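Long-range contact in uncharacterized protein AsqI (Emericella nidulans, PDB 5YY3), which catalyses the conversion of 4'-methoxycyclopenin into 4'-methoxyviridicatin, releasing methyl isocyanate, in the biosynthesis of aspoquinolone mycotoxins, with one zinc ion per subunit: residues Ile136-Ser148 / Tyr180-Val192. Numbering follows the deposited sequence.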
ATOM      1  N   ILE A 136      37.467 -32.872  -7.541  1.00 49.92           N
ATOM      2  CA  ILE A 136      36.362 -32.985  -8.495  1.00 47.17           C
ATOM      3  C   ILE A 136      35.027 -32.922  -7.754  1.00 45.28           C
ATOM      4  O   ILE A 136      34.793 -33.655  -6.785  1.00 43.53           O
ATOM      5  CB  ILE A 136      36.439 -34.273  -9.334  1.00 45.24           C
ATOM      6  CG1 ILE A 136      37.606 -34.181 -10.320  1.00 49.71           C
ATOM      7  CG2 ILE A 136      35.145 -34.482 -10.098  1.00 49.80           C
ATOM      8  CD1 ILE A 136      37.730 -35.371 -11.251  1.00 55.17           C
ATOM      9  N   PHE A 137      34.165 -32.016  -8.203  1.00 41.65           N
ATOM     10  CA  PHE A 137      32.997 -31.620  -7.428  1.00 36.28           C
ATOM     11  C   PHE A 137      31.725 -31.790  -8.225  1.00 32.83           C
ATOM     12  O   PHE A 137      31.770 -31.793  -9.450  1.00 31.96           O
ATOM     13  CB  PHE A 137      33.138 -30.170  -6.984  1.00 38.26           C
ATOM     14  CG  PHE A 137      34.309 -29.929  -6.090  1.00 47.07           C
ATOM     15  CD1 PHE A 137      34.534 -30.742  -4.993  1.00 44.16           C
ATOM     16  CD2 PHE A 137      35.195 -28.890  -6.355  1.00 52.47           C
ATOM     17  CE1 PHE A 137      35.620 -30.522  -4.173  1.00 50.49           C
ATOM     18  CE2 PHE A 137      36.281 -28.663  -5.535  1.00 48.92           C
ATOM     19  CZ  PHE A 137      36.496 -29.480  -4.445  1.00 49.59           C
ATOM     20  N   PRO A 138      30.587 -31.939  -7.532  1.00 29.78           N
ATOM     21  CA  PRO A 138      29.321 -31.848  -8.265  1.00 29.32           C
ATOM     22  C   PRO A 138      29.226 -30.461  -8.901  1.00 34.91           C
ATOM     23  O   PRO A 138      29.743 -29.503  -8.327  1.00 27.93           O
ATOM     24  CB  PRO A 138      28.253 -32.070  -7.189  1.00 29.98           C
ATOM     25  CG  PRO A 138      28.983 -32.037  -5.874  1.00 28.11           C
ATOM     26  CD  PRO A 138      30.405 -32.344  -6.131  1.00 28.70           C
ATOM     27  N   PRO A 139      28.602 -30.360 -10.085  1.00 33.70           N
ATOM     28  CA  PRO A 139      28.575 -29.089 -10.819  1.00 33.93           C
ATOM     29  C   PRO A 139      27.868 -27.973 -10.056  1.00 35.55           C
ATOM     30  O   PRO A 139      27.084 -28.242  -9.145  1.00 34.75           O
ATOM     31  CB  PRO A 139      27.800 -29.437 -12.102  1.00 33.95           C
ATOM     32  CG  PRO A 139      27.923 -30.923 -12.237  1.00 36.85           C
ATOM     33  CD  PRO A 139      27.942 -31.447 -10.826  1.00 31.99           C
ATOM     34  N   PRO A 140      28.163 -26.725 -10.418  1.00 33.03           N
ATOM     35  CA  PRO A 140      27.358 -25.584  -9.975  1.00 34.80           C
ATOM     36  C   PRO A 140      25.877 -25.822 -10.256  1.00 31.10           C
ATOM     37  O   PRO A 140      25.563 -26.459 -11.250  1.00 33.17           O
ATOM     38  CB  PRO A 140      27.904 -24.427 -10.821  1.00 30.45           C
ATOM     39  CG  PRO A 140      29.340 -24.795 -11.054  1.00 37.27           C
ATOM     40  CD  PRO A 140      29.371 -26.306 -11.153  1.00 31.91           C
ATOM     41  N   LEU A 141      24.988 -25.329  -9.400  1.00 30.30           N
ATOM     42  CA  LEU A 141      23.556 -25.416  -9.661  1.00 29.49           C
ATOM     43  C   LEU A 141      23.229 -24.815 -11.020  1.00 31.40           C
ATOM     44  O   LEU A 141      22.245 -25.200 -11.654  1.00 32.69           O
ATOM     45  CB  LEU A 141      22.749 -24.703  -8.570  1.00 31.89           C
ATOM     46  CG  LEU A 141      21.236 -24.547  -8.802  1.00 28.82           C
ATOM     47  CD1 LEU A 141      20.577 -25.889  -8.769  1.00 26.16           C
ATOM     48  CD2 LEU A 141      20.601 -23.606  -7.765  1.00 27.36           C
ATOM     49  N   LYS A 142      24.071 -23.883 -11.471  1.00 29.96           N
ATOM     50  CA  LYS A 142      23.838 -23.203 -12.730  1.00 32.91           C
ATOM     51  C   LYS A 142      23.853 -24.171 -13.912  1.00 34.37           C
ATOM     52  O   LYS A 142      23.266 -23.891 -14.947  1.00 36.90           O
ATOM     53  CB  LYS A 142      24.864 -22.101 -12.966  1.00 30.39           C
ATOM     54  CG  LYS A 142      24.310 -21.079 -13.970  1.00 39.75           C
ATOM     55  CD  LYS A 142      25.361 -20.409 -14.853  1.00 45.95           C
ATOM     56  CE  LYS A 142      24.709 -19.670 -16.049  1.00 40.32           C
ATOM     57  NZ  LYS A 142      23.444 -20.331 -16.481  1.00 38.80           N
ATOM     58  N   ASN A 143      24.527 -25.306 -13.765  1.00 34.61           N
ATOM     59  CA  ASN A 143      24.580 -26.279 -14.847  1.00 36.61           C
ATOM     60  C   ASN A 143      23.323 -27.132 -14.962  1.00 35.16           C
ATOM     61  O   ASN A 143      23.155 -27.833 -15.957  1.00 37.13           O
ATOM     62  CB  ASN A 143      25.800 -27.206 -14.696  1.00 37.80           C
ATOM     63  CG  ASN A 143      27.114 -26.511 -14.999  1.00 43.68           C
ATOM     64  OD1 ASN A 143      27.169 -25.288 -15.139  1.00 48.38           O
ATOM     65  ND2 ASN A 143      28.180 -27.300 -15.134  1.00 53.85           N
ATOM     66  N   HIS A 144      22.454 -27.074 -13.954  1.00 30.59           N
ATOM     67  CA  HIS A 144      21.260 -27.898 -13.923  1.00 29.94           C
ATOM     68  C   HIS A 144      20.396 -27.597 -15.144  1.00 32.47           C
ATOM     69  O   HIS A 144      20.298 -26.439 -15.562  1.00 34.78           O
ATOM     70  CB  HIS A 144      20.489 -27.653 -12.626  1.00 31.43           C
ATOM     71  CG  HIS A 144      19.367 -28.614 -12.399  1.00 32.37           C
ATOM     72  ND1 HIS A 144      18.177 -28.553 -13.096  1.00 28.99           N
ATOM     73  CD2 HIS A 144      19.251 -29.665 -11.550  1.00 30.68           C
ATOM     74  CE1 HIS A 144      17.377 -29.524 -12.685  1.00 34.47           C
ATOM     75  NE2 HIS A 144      18.006 -30.215 -11.748  1.00 30.43           N
ATOM     76  N   PRO A 145      19.798 -28.646 -15.738  1.00 32.01           N
ATOM     77  CA  PRO A 145      18.935 -28.515 -16.922  1.00 32.37           C
ATOM     78  C   PRO A 145      17.877 -27.409 -16.826  1.00 33.51           C
ATOM     79  O   PRO A 145      17.518 -26.837 -17.854  1.00 34.51           O
ATOM     80  CB  PRO A 145      18.255 -29.889 -17.007  1.00 33.04           C
ATOM     81  CG  PRO A 145      19.260 -30.828 -16.450  1.00 35.74           C
ATOM     82  CD  PRO A 145      20.008 -30.062 -15.370  1.00 33.29           C
ATOM     83  N   PHE A 146      17.384 -27.120 -15.623  1.00 33.50           N
ATOM     84  CA  PHE A 146      16.325 -26.119 -15.459  1.00 32.60           C
ATOM     85  C   PHE A 146      16.831 -24.697 -15.735  1.00 31.40           C
ATOM     86  O   PHE A 146      16.042 -23.792 -15.999  1.00 34.81           O
ATOM     87  CB  PHE A 146      15.718 -26.180 -14.053  1.00 30.97           C
ATOM     88  CG  PHE A 146      14.848 -27.386 -13.802  1.00 30.34           C
ATOM     89  CD1 PHE A 146      14.728 -28.395 -14.738  1.00 30.74           C
ATOM     90  CD2 PHE A 146      14.139 -27.496 -12.618  1.00 29.88           C
ATOM     91  CE1 PHE A 146      13.922 -29.499 -14.494  1.00 30.64           C
ATOM     92  CE2 PHE A 146      13.339 -28.587 -12.367  1.00 30.93           C
ATOM     93  CZ  PHE A 146      13.227 -29.594 -13.309  1.00 32.45           C
ATOM     94  N   PHE A 147      18.146 -24.511 -15.670  1.00 32.02           N
ATOM     95  CA  PHE A 147      18.769 -23.230 -15.982  1.00 36.45           C
ATOM     96  C   PHE A 147      18.924 -22.995 -17.479  1.00 37.77           C
ATOM     97  O   PHE A 147      19.678 -22.120 -17.892  1.00 46.41           O
ATOM     98  CB  PHE A 147      20.143 -23.124 -15.310  1.00 34.29           C
ATOM     99  CG  PHE A 147      20.087 -22.630 -13.889  1.00 34.61           C
ATOM    100  CD1 PHE A 147      19.586 -23.433 -12.880  1.00 31.51           C
ATOM    101  CD2 PHE A 147      20.524 -21.363 -13.568  1.00 28.86           C
ATOM    102  CE1 PHE A 147      19.528 -22.977 -11.577  1.00 28.50           C
ATOM    103  CE2 PHE A 147      20.479 -20.911 -12.272  1.00 28.86           C
ATOM    104  CZ  PHE A 147      19.974 -21.713 -11.277  1.00 28.66           C
ATOM    105  N   SER A 148      18.216 -23.772 -18.294  1.00 44.67           N
ATOM    106  CA  SER A 148      18.229 -23.583 -19.744  1.00 45.22           C
ATOM    107  C   SER A 148      16.818 -23.659 -20.305  1.00 49.40           C
ATOM    108  O   SER A 148      15.934 -24.271 -19.702  1.00 44.92           O
ATOM    109  CB  SER A 148      19.109 -24.629 -20.421  1.00 46.02           C
ATOM    110  OG  SER A 148      20.417 -24.603 -19.889  1.00 47.84           O
ATOM    111  N   TYR A 180      20.703 -16.898  -6.023  1.00 25.19           N
ATOM    112  CA  TYR A 180      21.426 -18.009  -6.626  1.00 25.08           C
ATOM    113  C   TYR A 180      22.301 -18.722  -5.608  1.00 26.21           C
ATOM    114  O   TYR A 180      22.358 -19.945  -5.582  1.00 24.29           O
ATOM    115  CB  TYR A 180      22.320 -17.552  -7.798  1.00 23.88           C
ATOM    116  CG  TYR A 180      23.166 -18.709  -8.278  1.00 28.13           C
ATOM    117  CD1 TYR A 180      22.602 -19.720  -9.059  1.00 30.31           C
ATOM    118  CD2 TYR A 180      24.495 -18.856  -7.870  1.00 25.97           C
ATOM    119  CE1 TYR A 180      23.346 -20.815  -9.465  1.00 27.29           C
ATOM    120  CE2 TYR A 180      25.247 -19.952  -8.271  1.00 26.81           C
ATOM    121  CZ  TYR A 180      24.655 -20.929  -9.067  1.00 27.64           C
ATOM    122  OH  TYR A 180      25.374 -22.017  -9.480  1.00 28.86           O
ATOM    123  N   ASP A 181      23.019 -17.954  -4.792  1.00 22.88           N
ATOM    124  CA  ASP A 181      24.005 -18.551  -3.922  1.00 22.17           C
ATOM    125  C   ASP A 181      23.338 -19.217  -2.720  1.00 21.20           C
ATOM    126  O   ASP A 181      23.844 -20.210  -2.203  1.00 22.77           O
ATOM    127  CB  ASP A 181      25.045 -17.499  -3.505  1.00 22.33           C
ATOM    128  CG  ASP A 181      25.871 -17.004  -4.698  1.00 27.11           C
ATOM    129  OD1 ASP A 181      26.780 -17.745  -5.135  1.00 27.95           O
ATOM    130  OD2 ASP A 181      25.598 -15.893  -5.219  1.00 26.44           O
ATOM    131  N   LEU A 182      22.206 -18.694  -2.272  1.00 19.55           N
ATOM    132  CA  LEU A 182      21.431 -19.438  -1.287  1.00 20.64           C
ATOM    133  C   LEU A 182      20.999 -20.761  -1.906  1.00 23.61           C
ATOM    134  O   LEU A 182      21.104 -21.816  -1.290  1.00 22.44           O
ATOM    135  CB  LEU A 182      20.208 -18.650  -0.819  1.00 19.20           C
ATOM    136  CG  LEU A 182      19.186 -19.397   0.033  1.00 23.08           C
ATOM    137  CD1 LEU A 182      19.823 -19.918   1.306  1.00 21.69           C
ATOM    138  CD2 LEU A 182      17.988 -18.501   0.354  1.00 20.84           C
ATOM    139  N   ASN A 183      20.529 -20.708  -3.138  1.00 23.21           N
ATOM    140  CA  ASN A 183      20.009 -21.902  -3.762  1.00 21.64           C
ATOM    141  C   ASN A 183      21.106 -22.894  -4.098  1.00 26.00           C
ATOM    142  O   ASN A 183      20.935 -24.110  -3.893  1.00 24.61           O
ATOM    143  CB  ASN A 183      19.215 -21.535  -5.003  1.00 25.35           C
ATOM    144  CG  ASN A 183      17.775 -21.227  -4.680  1.00 24.79           C
ATOM    145  OD1 ASN A 183      16.947 -22.135  -4.601  1.00 25.35           O
ATOM    146  ND2 ASN A 183      17.470 -19.946  -4.453  1.00 23.61           N
ATOM    147  N   ASP A 184      22.241 -22.401  -4.583  1.00 22.71           N
ATOM    148  CA  ASP A 184      23.337 -23.322  -4.851  1.00 28.41           C
ATOM    149  C   ASP A 184      23.853 -23.912  -3.541  1.00 25.13           C
ATOM    150  O   ASP A 184      24.191 -25.086  -3.490  1.00 29.17           O
ATOM    151  CB  ASP A 184      24.502 -22.669  -5.612  1.00 24.45           C
ATOM    152  CG  ASP A 184      25.694 -23.624  -5.765  1.00 25.90           C
ATOM    153  OD1 ASP A 184      25.587 -24.582  -6.567  1.00 24.79           O
ATOM    154  OD2 ASP A 184      26.715 -23.445  -5.053  1.00 27.93           O
ATOM    155  N   SER A 185      23.905 -23.105  -2.484  1.00 23.22           N
ATOM    156  CA  SER A 185      24.351 -23.605  -1.181  1.00 24.11           C
ATOM    157  C   SER A 185      23.437 -24.706  -0.638  1.00 25.56           C
ATOM    158  O   SER A 185      23.898 -25.724  -0.106  1.00 24.50           O
ATOM    159  CB  SER A 185      24.432 -22.460  -0.170  1.00 21.71           C
ATOM    160  OG  SER A 185      24.366 -22.963   1.153  1.00 22.77           O
ATOM    161  N   HIS A 186      22.134 -24.474  -0.749  1.00 25.45           N
ATOM    162  CA  HIS A 186      21.127 -25.398  -0.261  1.00 25.48           C
ATOM    163  C   HIS A 186      21.201 -26.703  -1.048  1.00 28.64           C
ATOM    164  O   HIS A 186      20.992 -27.793  -0.513  1.00 29.48           O
ATOM    165  CB  HIS A 186      19.747 -24.758  -0.394  1.00 23.02           C
ATOM    166  CG  HIS A 186      18.603 -25.666  -0.063  1.00 28.63           C
ATOM    167  ND1 HIS A 186      18.178 -25.887   1.229  1.00 29.79           N
ATOM    168  CD2 HIS A 186      17.773 -26.381  -0.864  1.00 24.50           C
ATOM    169  CE1 HIS A 186      17.138 -26.698   1.212  1.00 29.41           C
ATOM    170  NE2 HIS A 186      16.871 -27.012  -0.044  1.00 26.56           N
ATOM    171  N   TYR A 187      21.504 -26.563  -2.330  1.00 28.57           N
ATOM    172  CA  TYR A 187      21.571 -27.668  -3.275  1.00 27.10           C
ATOM    173  C   TYR A 187      22.726 -28.600  -2.926  1.00 32.40           C
ATOM    174  O   TYR A 187      22.577 -29.820  -2.928  1.00 34.31           O
ATOM    175  CB  TYR A 187      21.706 -27.080  -4.670  1.00 26.75           C
ATOM    176  CG  TYR A 187      22.114 -27.970  -5.818  1.00 30.68           C
ATOM    177  CD1 TYR A 187      21.198 -28.830  -6.432  1.00 31.37           C
ATOM    178  CD2 TYR A 187      23.389 -27.865  -6.369  1.00 29.85           C
ATOM    179  CE1 TYR A 187      21.560 -29.602  -7.528  1.00 32.49           C
ATOM    180  CE2 TYR A 187      23.762 -28.623  -7.460  1.00 34.06           C
ATOM    181  CZ  TYR A 187      22.842 -29.486  -8.039  1.00 42.23           C
ATOM    182  OH  TYR A 187      23.224 -30.243  -9.123  1.00 43.51           O
ATOM    183  N   TYR A 188      23.871 -28.019  -2.596  1.00 28.39           N
ATOM    184  CA  TYR A 188      25.009 -28.817  -2.185  1.00 28.20           C
ATOM    185  C   TYR A 188      24.787 -29.383  -0.782  1.00 28.74           C
ATOM    186  O   TYR A 188      25.218 -30.492  -0.485  1.00 27.95           O
ATOM    187  CB  TYR A 188      26.301 -27.981  -2.249  1.00 24.68           C
ATOM    188  CG  TYR A 188      27.556 -28.739  -1.845  1.00 28.30           C
ATOM    189  CD1 TYR A 188      27.994 -29.853  -2.570  1.00 30.52           C
ATOM    190  CD2 TYR A 188      28.306 -28.345  -0.742  1.00 30.14           C
ATOM    191  CE1 TYR A 188      29.146 -30.559  -2.197  1.00 28.06           C
ATOM    192  CE2 TYR A 188      29.467 -29.038  -0.364  1.00 31.22           C
ATOM    193  CZ  TYR A 188      29.880 -30.141  -1.094  1.00 35.38           C
ATOM    194  OH  TYR A 188      31.023 -30.818  -0.712  1.00 34.19           O
ATOM    195  N   TRP A 189      24.102 -28.627   0.070  1.00 27.16           N
ATOM    196  CA  TRP A 189      23.901 -29.045   1.453  1.00 26.95           C
ATOM    197  C   TRP A 189      23.244 -30.414   1.522  1.00 30.12           C
ATOM    198  O   TRP A 189      23.594 -31.250   2.345  1.00 31.90           O
ATOM    199  CB  TRP A 189      23.048 -28.029   2.215  1.00 26.91           C
ATOM    200  CG  TRP A 189      22.997 -28.260   3.704  1.00 29.00           C
ATOM    201  CD1 TRP A 189      23.880 -27.798   4.627  1.00 32.91           C
ATOM    202  CD2 TRP A 189      22.006 -28.997   4.437  1.00 29.34           C
ATOM    203  NE1 TRP A 189      23.506 -28.201   5.889  1.00 30.69           N
ATOM    204  CE2 TRP A 189      22.358 -28.938   5.798  1.00 25.51           C
ATOM    205  CE3 TRP A 189      20.853 -29.698   4.072  1.00 34.21           C
ATOM    206  CZ2 TRP A 189      21.611 -29.557   6.794  1.00 29.29           C
ATOM    207  CZ3 TRP A 189      20.103 -30.319   5.077  1.00 34.71           C
ATOM    208  CH2 TRP A 189      20.488 -30.240   6.415  1.00 26.82           C
ATOM    209  N   HIS A 190      22.281 -30.637   0.643  1.00 33.91           N
ATOM    210  CA  HIS A 190      21.548 -31.884   0.664  1.00 33.59           C
ATOM    211  C   HIS A 190      22.432 -33.021   0.174  1.00 35.18           C
ATOM    212  O   HIS A 190      22.334 -34.141   0.680  1.00 37.79           O
ATOM    213  CB  HIS A 190      20.264 -31.749  -0.149  1.00 36.60           C
ATOM    214  CG  HIS A 190      19.203 -30.972   0.569  1.00 37.25           C
ATOM    215  ND1 HIS A 190      18.841 -31.251   1.871  1.00 43.38           N
ATOM    216  CD2 HIS A 190      18.463 -29.906   0.192  1.00 42.84           C
ATOM    217  CE1 HIS A 190      17.904 -30.404   2.257  1.00 41.23           C
ATOM    218  NE2 HIS A 190      17.657 -29.578   1.260  1.00 47.44           N
ATOM    219  N   MET A 191      23.324 -32.736  -0.776  1.00 29.68           N
ATOM    220  CA  MET A 191      24.287 -33.744  -1.180  1.00 32.19           C
ATOM    221  C   MET A 191      25.184 -34.078   0.005  1.00 32.46           C
ATOM    222  O   MET A 191      25.495 -35.244   0.247  1.00 32.40           O
ATOM    223  CB  MET A 191      25.120 -33.279  -2.365  1.00 27.04           C
ATOM    224  CG  MET A 191      24.286 -32.943  -3.584  1.00 30.10           C
ATOM    225  SD  MET A 191      25.343 -32.352  -4.901  1.00 34.32           S
ATOM    226  CE  MET A 191      24.173 -31.578  -5.995  1.00 34.13           C
ATOM    227  N   VAL A 192      25.592 -33.056   0.749  1.00 33.55           N
ATOM    228  CA  VAL A 192      26.414 -33.276   1.930  1.00 32.23           C
ATOM    229  C   VAL A 192      25.669 -34.102   2.967  1.00 35.46           C
ATOM    230  O   VAL A 192      26.175 -35.113   3.458  1.00 37.04           O
ATOM    231  CB  VAL A 192      26.862 -31.955   2.562  1.00 30.90           C
ATOM    232  CG1 VAL A 192      27.377 -32.187   3.994  1.00 32.90           C
ATOM    233  CG2 VAL A 192      27.940 -31.328   1.714  1.00 30.34           C
TER
HETATM  234  O   HOH W   1      23.991 -29.227 -11.539  1.00 36.35           O
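The loop 136-148 comes along helix 180-192 from P138, near Y188, to L141 at D184, where the CA atoms of L141 and D184 are 5.3 Å apart. L141 begins a short 3-10 turn. Its CG is anti to the backbone N (chi1 172°), which lays the side chain against the helix. CD1 of L141 sits over the centre of the Y187 ring, 3.9 Å from its centroid, in a CH-pi contact. CD2 of L141 packs on N183 CB at 3.7 Å. M191 CE, from the same helix, lies against the opposite face of the Y187 ring, toward its rim. A water bonds Y187 OH at 2.7 Å and donates to P140 O.

Two backbone N-H groups of the turn point to helix side chains. L141 N donates to D184 OD1 at 3.0 Å, on its anti side, tilted 28° out of the carboxylate plane. K142 N makes a weak bond to Y180 OH, in the plane of that ring. At the edge of the same ring, F147 CZ meets Y180 CE1 at 3.9 Å, the two rings nearly perpendicular (87°). R536 and R554 form salt bridges with D184, and R554 also bonds P138 O and P139 O, tying loop and helix together.

P138 CB rests 3.7 Å from M191 SD. The arrangement is a loop packed on the helix that supplies the zinc ligands H186 and H190, in the hemocyanin-like domain of a tyrosinase-family protein.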